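Local atomic coordinates of ATP phosphoribosyltransferase (Thermotoga maritima, PDB entry 1O64), a protein that probably catalyses the first step of histidine biosynthesis, condensing ATP with 5-phosphoribose 1-diphosphate to give N'-(5'-phosphoribosyl)-ATP and diphosphate. Residues Ile86-Leu91 and Ile167-Thr172; Lys104-Lys109 and Leu145-Thr150. All coordinates share one frame; numbering follows the deposited sequence.

Contact 1: residues Ile86-Leu91 and Ile167-Thr172; sequences ISRMVL and IFVIRT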
ATOM      1  N   ILE A  86       3.483  18.355  -9.104  1.00 47.65           N
ATOM      2  CA  ILE A  86       2.914  18.097  -7.797  1.00 46.37           C
ATOM      3  C   ILE A  86       3.952  17.852  -6.713  1.00 44.30           C
ATOM      4  O   ILE A  86       3.793  18.282  -5.566  1.00 45.21           O
ATOM      5  CB  ILE A  86       1.941  16.898  -7.836  1.00 48.74           C
ATOM      6  CG1 ILE A  86       1.298  16.685  -6.451  1.00 50.19           C
ATOM      7  CG2 ILE A  86       2.614  15.617  -8.273  1.00 47.49           C
ATOM      8  CD1 ILE A  86       0.350  17.812  -6.087  1.00 52.87           C
ATOM      9  N   SER A  87       5.006  17.121  -7.047  1.00 42.07           N
ATOM     10  CA  SER A  87       6.032  16.760  -6.070  1.00 37.92           C
ATOM     11  C   SER A  87       7.266  16.210  -6.767  1.00 35.72           C
ATOM     12  O   SER A  87       7.414  16.340  -7.988  1.00 34.57           O
ATOM     13  CB  SER A  87       5.451  15.736  -5.097  1.00 36.19           C
ATOM     14  OG  SER A  87       5.010  14.566  -5.775  1.00 34.03           O
ATOM     15  N   ARG A  88       8.171  15.611  -6.004  1.00 33.81           N
ATOM     16  CA  ARG A  88       9.417  15.100  -6.558  1.00 32.85           C
ATOM     17  C   ARG A  88       9.836  13.785  -5.897  1.00 31.37           C
ATOM     18  O   ARG A  88       9.712  13.609  -4.689  1.00 29.91           O
ATOM     19  CB  ARG A  88      10.566  16.091  -6.336  1.00 35.18           C
ATOM     20  CG  ARG A  88      10.531  17.400  -7.090  1.00 40.07           C
ATOM     21  CD  ARG A  88      11.572  18.384  -6.557  1.00 44.06           C
ATOM     22  NE  ARG A  88      11.201  18.919  -5.271  1.00 48.87           N
ATOM     23  CZ  ARG A  88      11.953  19.180  -4.217  1.00 49.11           C
ATOM     24  NH1 ARG A  88      13.252  18.952  -4.200  1.00 48.73           N
ATOM     25  NH2 ARG A  88      11.360  19.701  -3.144  1.00 50.97           N
ATOM     26  N   MET A  89      10.392  12.917  -6.724  1.00 29.25           N
ATOM     27  CA  MET A  89      10.951  11.644  -6.279  1.00 26.99           C
ATOM     28  C   MET A  89      12.445  11.918  -6.043  1.00 27.44           C
ATOM     29  O   MET A  89      13.131  12.444  -6.933  1.00 25.47           O
ATOM     30  CB  MET A  89      10.756  10.580  -7.350  1.00 25.10           C
ATOM     31  CG  MET A  89      11.266   9.191  -6.937  1.00 22.08           C
ATOM     32  SD  MET A  89      10.219   8.450  -5.675  1.00 21.91           S
ATOM     33  CE  MET A  89       8.810   7.950  -6.681  1.00 18.99           C
ATOM     34  N   VAL A  90      12.911  11.758  -4.805  1.00 26.15           N
ATOM     35  CA  VAL A  90      14.310  12.082  -4.511  1.00 26.38           C
ATOM     36  C   VAL A  90      15.061  10.941  -3.847  1.00 27.00           C
ATOM     37  O   VAL A  90      14.467   9.994  -3.335  1.00 27.16           O
ATOM     38  CB  VAL A  90      14.396  13.278  -3.538  1.00 26.54           C
ATOM     39  CG1 VAL A  90      13.863  14.556  -4.183  1.00 25.76           C
ATOM     40  CG2 VAL A  90      13.658  12.977  -2.234  1.00 27.20           C
ATOM     41  N   LEU A  91      16.381  11.059  -3.834  1.00 27.77           N
ATOM     42  CA  LEU A  91      17.254  10.155  -3.101  1.00 27.24           C
ATOM     43  C   LEU A  91      17.551  10.936  -1.797  1.00 28.04           C
ATOM     44  O   LEU A  91      17.884  12.119  -1.925  1.00 28.41           O
ATOM     45  CB  LEU A  91      18.599   9.913  -3.780  1.00 29.38           C
ATOM     46  CG  LEU A  91      19.622   9.123  -2.949  1.00 31.99           C
ATOM     47  CD1 LEU A  91      19.211   7.655  -2.840  1.00 30.16           C
ATOM     48  CD2 LEU A  91      21.029   9.239  -3.554  1.00 30.82           C
ATOM     49  N   ILE A 167      15.551  12.710  -8.489  1.00 36.77           N
ATOM     50  CA  ILE A 167      15.385  11.690  -9.522  1.00 35.01           C
ATOM     51  C   ILE A 167      14.431  12.120 -10.616  1.00 34.38           C
ATOM     52  O   ILE A 167      14.722  11.960 -11.801  1.00 34.61           O
ATOM     53  CB  ILE A 167      14.964  10.360  -8.879  1.00 32.00           C
ATOM     54  CG1 ILE A 167      15.971  10.044  -7.746  1.00 31.63           C
ATOM     55  CG2 ILE A 167      14.932   9.269  -9.924  1.00 30.22           C
ATOM     56  CD1 ILE A 167      15.678   8.759  -7.018  1.00 31.48           C
ATOM     57  N   PHE A 168      13.229  12.569 -10.270  1.00 32.54           N
ATOM     58  CA  PHE A 168      12.298  13.039 -11.276  1.00 31.88           C
ATOM     59  C   PHE A 168      11.217  13.891 -10.595  1.00 31.52           C
ATOM     60  O   PHE A 168      10.917  13.697  -9.419  1.00 30.39           O
ATOM     61  CB  PHE A 168      11.651  12.002 -12.161  1.00 29.83           C
ATOM     62  CG  PHE A 168      10.973  10.816 -11.558  1.00 30.06           C
ATOM     63  CD1 PHE A 168       9.661  10.882 -11.096  1.00 30.71           C
ATOM     64  CD2 PHE A 168      11.629   9.594 -11.483  1.00 28.90           C
ATOM     65  CE1 PHE A 168       9.037   9.772 -10.557  1.00 27.64           C
ATOM     66  CE2 PHE A 168      11.018   8.481 -10.941  1.00 27.01           C
ATOM     67  CZ  PHE A 168       9.716   8.569 -10.483  1.00 28.40           C
ATOM     68  N   VAL A 169      10.726  14.828 -11.381  1.00 30.11           N
ATOM     69  CA  VAL A 169       9.616  15.657 -10.957  1.00 31.52           C
ATOM     70  C   VAL A 169       8.343  14.836 -11.200  1.00 31.05           C
ATOM     71  O   VAL A 169       8.258  14.106 -12.192  1.00 30.50           O
ATOM     72  CB  VAL A 169       9.529  16.984 -11.730  1.00 34.11           C
ATOM     73  CG1 VAL A 169       8.137  17.579 -11.520  1.00 34.93           C
ATOM     74  CG2 VAL A 169      10.604  17.946 -11.237  1.00 33.47           C
ATOM     75  N   ILE A 170       7.402  14.909 -10.273  1.00 31.28           N
ATOM     76  CA  ILE A 170       6.162  14.126 -10.429  1.00 30.84           C
ATOM     77  C   ILE A 170       5.006  15.004 -10.851  1.00 32.54           C
ATOM     78  O   ILE A 170       4.767  16.054 -10.237  1.00 32.23           O
ATOM     79  CB  ILE A 170       5.843  13.445  -9.087  1.00 30.93           C
ATOM     80  CG1 ILE A 170       6.880  12.317  -8.868  1.00 29.88           C
ATOM     81  CG2 ILE A 170       4.425  12.915  -9.047  1.00 27.74           C
ATOM     82  CD1 ILE A 170       6.923  11.786  -7.466  1.00 26.67           C
ATOM     83  N   ARG A 171       4.258  14.581 -11.861  1.00 33.12           N
ATOM     84  CA  ARG A 171       3.085  15.332 -12.300  1.00 32.67           C
ATOM     85  C   ARG A 171       1.932  14.331 -12.471  1.00 31.20           C
ATOM     86  O   ARG A 171       2.138  13.122 -12.353  1.00 30.78           O
ATOM     87  CB  ARG A 171       3.330  15.962 -13.670  1.00 40.36           C
ATOM     88  CG  ARG A 171       4.434  16.986 -13.764  1.00 45.09           C
ATOM     89  CD  ARG A 171       4.542  17.532 -15.194  1.00 49.81           C
ATOM     90  NE  ARG A 171       5.707  18.407 -15.310  1.00 52.32           N
ATOM     91  CZ  ARG A 171       6.947  17.964 -15.495  1.00 52.77           C
ATOM     92  NH1 ARG A 171       7.202  16.673 -15.599  1.00 53.39           N
ATOM     93  NH2 ARG A 171       7.931  18.848 -15.587  1.00 56.46           N
ATOM     94  N   THR A 172       0.783  14.858 -12.840  1.00 28.55           N
ATOM     95  CA  THR A 172      -0.383  14.046 -13.131  1.00 29.01           C
ATOM     96  C   THR A 172      -0.333  13.684 -14.616  1.00 29.00           C
ATOM     97  O   THR A 172       0.230  14.470 -15.369  1.00 29.32           O
ATOM     98  CB  THR A 172      -1.683  14.791 -12.809  1.00 29.85           C
ATOM     99  OG1 THR A 172      -1.595  15.197 -11.430  1.00 31.86           O
ATOM    100  CG2 THR A 172      -2.887  13.914 -13.031  1.00 27.59           C
TER
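Ser87 to Met89 pair with Phe168 to Ile170 in an antiparallel beta-sheet contact that carries a classic beta bulge near each end, joining the two long strands 81-94 and 161-176. At one bulge Ile86 and Ser87 both face Ile170, whose carbonyl O accepts Ile86 N at 2.9 Å and, weakly, Ser87 N at 3.4 Å. The Ile170 N-H is answered by Ser87 O at 2.7 Å, a short bond with the donor 36° above the Ser87 carbonyl plane. The second bulge repeats the pattern in reverse: Met89 O accepts Ile167 N at 2.9 Å and, weakly, Phe168 N. Met89 N gives Phe168 O a nearly straight bond of 2.9 Å, closing the hydrogen-bonded pair at that bulge. The Phe168 carbonyl also receives a CA-H...O contact from Arg88, which sits with Val169 in a non-hydrogen-bonded pair; the backbone of Arg88 bonds instead to Thr150 of strand 145-150, and its guanidinium forms a salt bridge with Glu166. On the opposite face of the sheet Ser87, Met89, Phe168 and Ile170 gather, with helix 66-71 packed against Met89, Phe168 and Ile170. With CG between its backbone N and carbonyl carbon (chi1 52°), the Phe168 side chain lies beside that of Met89 and turns one ring face to it. Met89 CB lies 3.8 Å from the Phe168 centroid in a CH-pi contact, while SD makes an oblique Met-aromatic approach.

Contact 2: residues Lys104-Lys109 and Leu145-Thr150; sequences KRIATK and LIVDIT
The carboxylate of Asp148 is met at OD1 by the last methylene of Lys109, CE lying 3.9 Å from Asp148 OD1. Lys109 NZ stands 4.5 Å from the same OD1, beyond a salt bridge, although the opposite charges may still attract. A water lies to the same side of the carboxylate plane as CE and donates a weak bond to OD1; from the other side the backbone N of Ile149 also bonds weakly to it. This water accepts from Lys109 N and donates to Val147 O at 2.7 Å, so it spans the place where strand 104-108 ends. Val147 O has a second partner, Thr108 OG1 at 2.8 Å: with OG1 anti to the backbone N (chi1 -180°), the hydroxyl reaches across to the neighbouring strand. The same OG1 bonds to Phe110 N and Thr114 OG1. Upstream, the strands run parallel and their backbone bonds pass in turn from Leu145 N to Arg105 O, Ala107 N to Leu145 O and Val147 N to Ala107 O, the last two both at 3.2 Å. Ile106 CG2 rests 3.9 Å from Val147 CG2 on one face, and on the other Ala107 CB approaches Ile146 CG2. Strand 104-108, helix 111-120, which covers Ile106 and Val147 through Thr114, and strand 125-129 form a beta-alpha-beta unit; 145-150 adds to the other edge of 104-108 and is flanked in turn by strand 81-94.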
ATOM      1  N   LYS A 104      24.929   0.041  -1.481  1.00 41.94           N
ATOM      2  CA  LYS A 104      24.031   0.999  -0.813  1.00 40.02           C
ATOM      3  C   LYS A 104      22.721   0.340  -0.429  1.00 37.49           C
ATOM      4  O   LYS A 104      22.087  -0.295  -1.272  1.00 39.59           O
ATOM      5  CB  LYS A 104      23.776   2.185  -1.744  1.00 42.08           C
ATOM      6  CG  LYS A 104      25.014   2.957  -2.148  1.00 43.82           C
ATOM      7  CD  LYS A 104      25.634   2.417  -3.434  1.00 45.84           C
ATOM      8  CE  LYS A 104      26.639   3.427  -3.978  1.00 47.10           C
ATOM      9  NZ  LYS A 104      27.943   3.339  -3.260  1.00 47.74           N
ATOM     10  N   ARG A 105      22.321   0.420   0.826  1.00 35.92           N
ATOM     11  CA  ARG A 105      21.035  -0.159   1.253  1.00 32.55           C
ATOM     12  C   ARG A 105      19.967   0.933   1.114  1.00 30.00           C
ATOM     13  O   ARG A 105      20.068   1.980   1.737  1.00 29.47           O
ATOM     14  CB  ARG A 105      21.111  -0.677   2.678  1.00 31.35           C
ATOM     15  CG  ARG A 105      21.725  -2.078   2.804  1.00 33.49           C
ATOM     16  CD  ARG A 105      21.828  -2.462   4.283  1.00 34.18           C
ATOM     17  NE  ARG A 105      22.418  -1.358   5.033  1.00 35.35           N
ATOM     18  CZ  ARG A 105      22.116  -1.041   6.278  1.00 37.85           C
ATOM     19  NH1 ARG A 105      22.703   0.008   6.847  1.00 38.81           N
ATOM     20  NH2 ARG A 105      21.248  -1.761   6.968  1.00 37.77           N
ATOM     21  N   ILE A 106      18.990   0.723   0.242  1.00 29.27           N
ATOM     22  CA  ILE A 106      17.979   1.764   0.000  1.00 27.99           C
ATOM     23  C   ILE A 106      16.571   1.212   0.216  1.00 28.08           C
ATOM     24  O   ILE A 106      16.152   0.306  -0.525  1.00 28.07           O
ATOM     25  CB  ILE A 106      18.075   2.311  -1.444  1.00 26.56           C
ATOM     26  CG1 ILE A 106      19.496   2.691  -1.830  1.00 26.94           C
ATOM     27  CG2 ILE A 106      17.155   3.532  -1.603  1.00 21.97           C
ATOM     28  CD1 ILE A 106      19.662   3.285  -3.214  1.00 28.96           C
ATOM     29  N   ALA A 107      15.858   1.774   1.180  1.00 25.67           N
ATOM     30  CA  ALA A 107      14.472   1.392   1.450  1.00 25.78           C
ATOM     31  C   ALA A 107      13.555   2.271   0.586  1.00 25.02           C
ATOM     32  O   ALA A 107      13.853   3.444   0.368  1.00 23.55           O
ATOM     33  CB  ALA A 107      14.102   1.598   2.917  1.00 21.52           C
ATOM     34  N   THR A 108      12.448   1.688   0.098  1.00 24.76           N
ATOM     35  CA  THR A 108      11.609   2.532  -0.783  1.00 24.09           C
ATOM     36  C   THR A 108      10.283   1.866  -1.033  1.00 24.78           C
ATOM     37  O   THR A 108      10.120   0.663  -0.799  1.00 26.26           O
ATOM     38  CB  THR A 108      12.388   2.732  -2.115  1.00 24.15           C
ATOM     39  OG1 THR A 108      11.666   3.536  -3.035  1.00 16.94           O
ATOM     40  CG2 THR A 108      12.664   1.375  -2.777  1.00 19.79           C
ATOM     41  N   LYS A 109       9.292   2.634  -1.463  1.00 24.20           N
ATOM     42  CA  LYS A 109       8.003   2.093  -1.868  1.00 24.53           C
ATOM     43  C   LYS A 109       8.075   1.862  -3.389  1.00 24.18           C
ATOM     44  O   LYS A 109       7.176   1.292  -4.009  1.00 24.74           O
ATOM     45  CB  LYS A 109       6.870   3.124  -1.673  1.00 28.28           C
ATOM     46  CG  LYS A 109       6.663   3.564  -0.249  1.00 33.02           C
ATOM     47  CD  LYS A 109       5.286   4.165  -0.055  1.00 38.76           C
ATOM     48  CE  LYS A 109       5.246   5.599  -0.553  1.00 44.19           C
ATOM     49  NZ  LYS A 109       4.189   6.372   0.171  1.00 45.90           N
ATOM     50  N   LEU A 145      20.055   4.738   2.842  1.00 28.06           N
ATOM     51  CA  LEU A 145      19.405   5.822   2.111  1.00 26.72           C
ATOM     52  C   LEU A 145      17.952   5.416   1.817  1.00 25.41           C
ATOM     53  O   LEU A 145      17.516   4.336   2.171  1.00 24.86           O
ATOM     54  CB  LEU A 145      20.063   6.074   0.741  1.00 26.06           C
ATOM     55  CG  LEU A 145      21.588   6.228   0.706  1.00 28.04           C
ATOM     56  CD1 LEU A 145      22.107   6.155  -0.718  1.00 28.51           C
ATOM     57  CD2 LEU A 145      22.036   7.522   1.379  1.00 23.15           C
ATOM     58  N   ILE A 146      17.187   6.331   1.245  1.00 24.21           N
ATOM     59  CA  ILE A 146      15.831   6.033   0.852  1.00 23.76           C
ATOM     60  C   ILE A 146      15.565   6.719  -0.502  1.00 24.20           C
ATOM     61  O   ILE A 146      16.322   7.608  -0.847  1.00 23.58           O
ATOM     62  CB  ILE A 146      14.721   6.520   1.799  1.00 21.98           C
ATOM     63  CG1 ILE A 146      14.711   8.054   1.915  1.00 22.32           C
ATOM     64  CG2 ILE A 146      14.847   5.863   3.177  1.00 21.32           C
ATOM     65  CD1 ILE A 146      13.570   8.574   2.800  1.00 20.89           C
ATOM     66  N   VAL A 147      14.603   6.159  -1.225  1.00 23.46           N
ATOM     67  CA  VAL A 147      14.115   6.829  -2.436  1.00 24.20           C
ATOM     68  C   VAL A 147      12.612   7.041  -2.160  1.00 24.26           C
ATOM     69  O   VAL A 147      11.878   6.068  -1.957  1.00 23.91           O
ATOM     70  CB  VAL A 147      14.391   6.129  -3.732  1.00 24.90           C
ATOM     71  CG1 VAL A 147      13.554   6.715  -4.883  1.00 25.87           C
ATOM     72  CG2 VAL A 147      15.888   6.239  -4.100  1.00 23.64           C
ATOM     73  N   ASP A 148      12.207   8.302  -2.096  1.00 23.83           N
ATOM     74  CA  ASP A 148      10.798   8.569  -1.756  1.00 23.66           C
ATOM     75  C   ASP A 148      10.316   9.872  -2.340  1.00 23.46           C
ATOM     76  O   ASP A 148      11.062  10.695  -2.889  1.00 23.25           O
ATOM     77  CB  ASP A 148      10.716   8.583  -0.215  1.00 21.89           C
ATOM     78  CG  ASP A 148       9.308   8.359   0.305  1.00 27.77           C
ATOM     79  OD1 ASP A 148       8.414   7.904  -0.459  1.00 26.82           O
ATOM     80  OD2 ASP A 148       9.075   8.645   1.492  1.00 27.52           O
ATOM     81  N   ILE A 149       9.034  10.153  -2.146  1.00 25.48           N
ATOM     82  CA  ILE A 149       8.470  11.408  -2.637  1.00 25.31           C
ATOM     83  C   ILE A 149       8.522  12.493  -1.560  1.00 25.95           C
ATOM     84  O   ILE A 149       8.326  12.234  -0.384  1.00 23.04           O
ATOM     85  CB  ILE A 149       6.992  11.191  -3.038  1.00 23.51           C
ATOM     86  CG1 ILE A 149       6.921  10.231  -4.239  1.00 23.94           C
ATOM     87  CG2 ILE A 149       6.353  12.536  -3.370  1.00 24.01           C
ATOM     88  CD1 ILE A 149       5.511   9.674  -4.448  1.00 25.30           C
ATOM     89  N   THR A 150       8.744  13.728  -1.998  1.00 27.27           N
ATOM     90  CA  THR A 150       8.718  14.874  -1.102  1.00 29.48           C
ATOM     91  C   THR A 150       8.024  16.033  -1.821  1.00 30.75           C
ATOM     92  O   THR A 150       8.083  16.117  -3.063  1.00 29.28           O
ATOM     93  CB  THR A 150      10.121  15.290  -0.633  1.00 30.68           C
ATOM     94  OG1 THR A 150       9.964  16.415   0.259  1.00 31.95           O
ATOM     95  CG2 THR A 150      10.993  15.705  -1.803  1.00 30.85           C
TER
HETATM   96  O   HOH W   1       9.530   5.382  -0.728  1.00 21.14           O

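Overall arrangement
Contacts 1 and 2 lie in one mixed sheet, their centres about 13 Å apart, with strands in the order 161-176, 81-94, 145-150, 104-108. Strands 81-94 and 145-150 join them directly, Val90 N and Asp148 O making a probable hydrogen bond. Both segments of contact 2 fall, in sequence, between the two strands of contact 1, since strand 104-108 follows 81-94 and the chain returns through 145-150 before 161-176. This fits a two-lobed fold of the periplasmic-binding-protein type: contact 1 belongs to the antiparallel pair running between the lobes, whereas contact 2 lies within the lobe inserted between those strands.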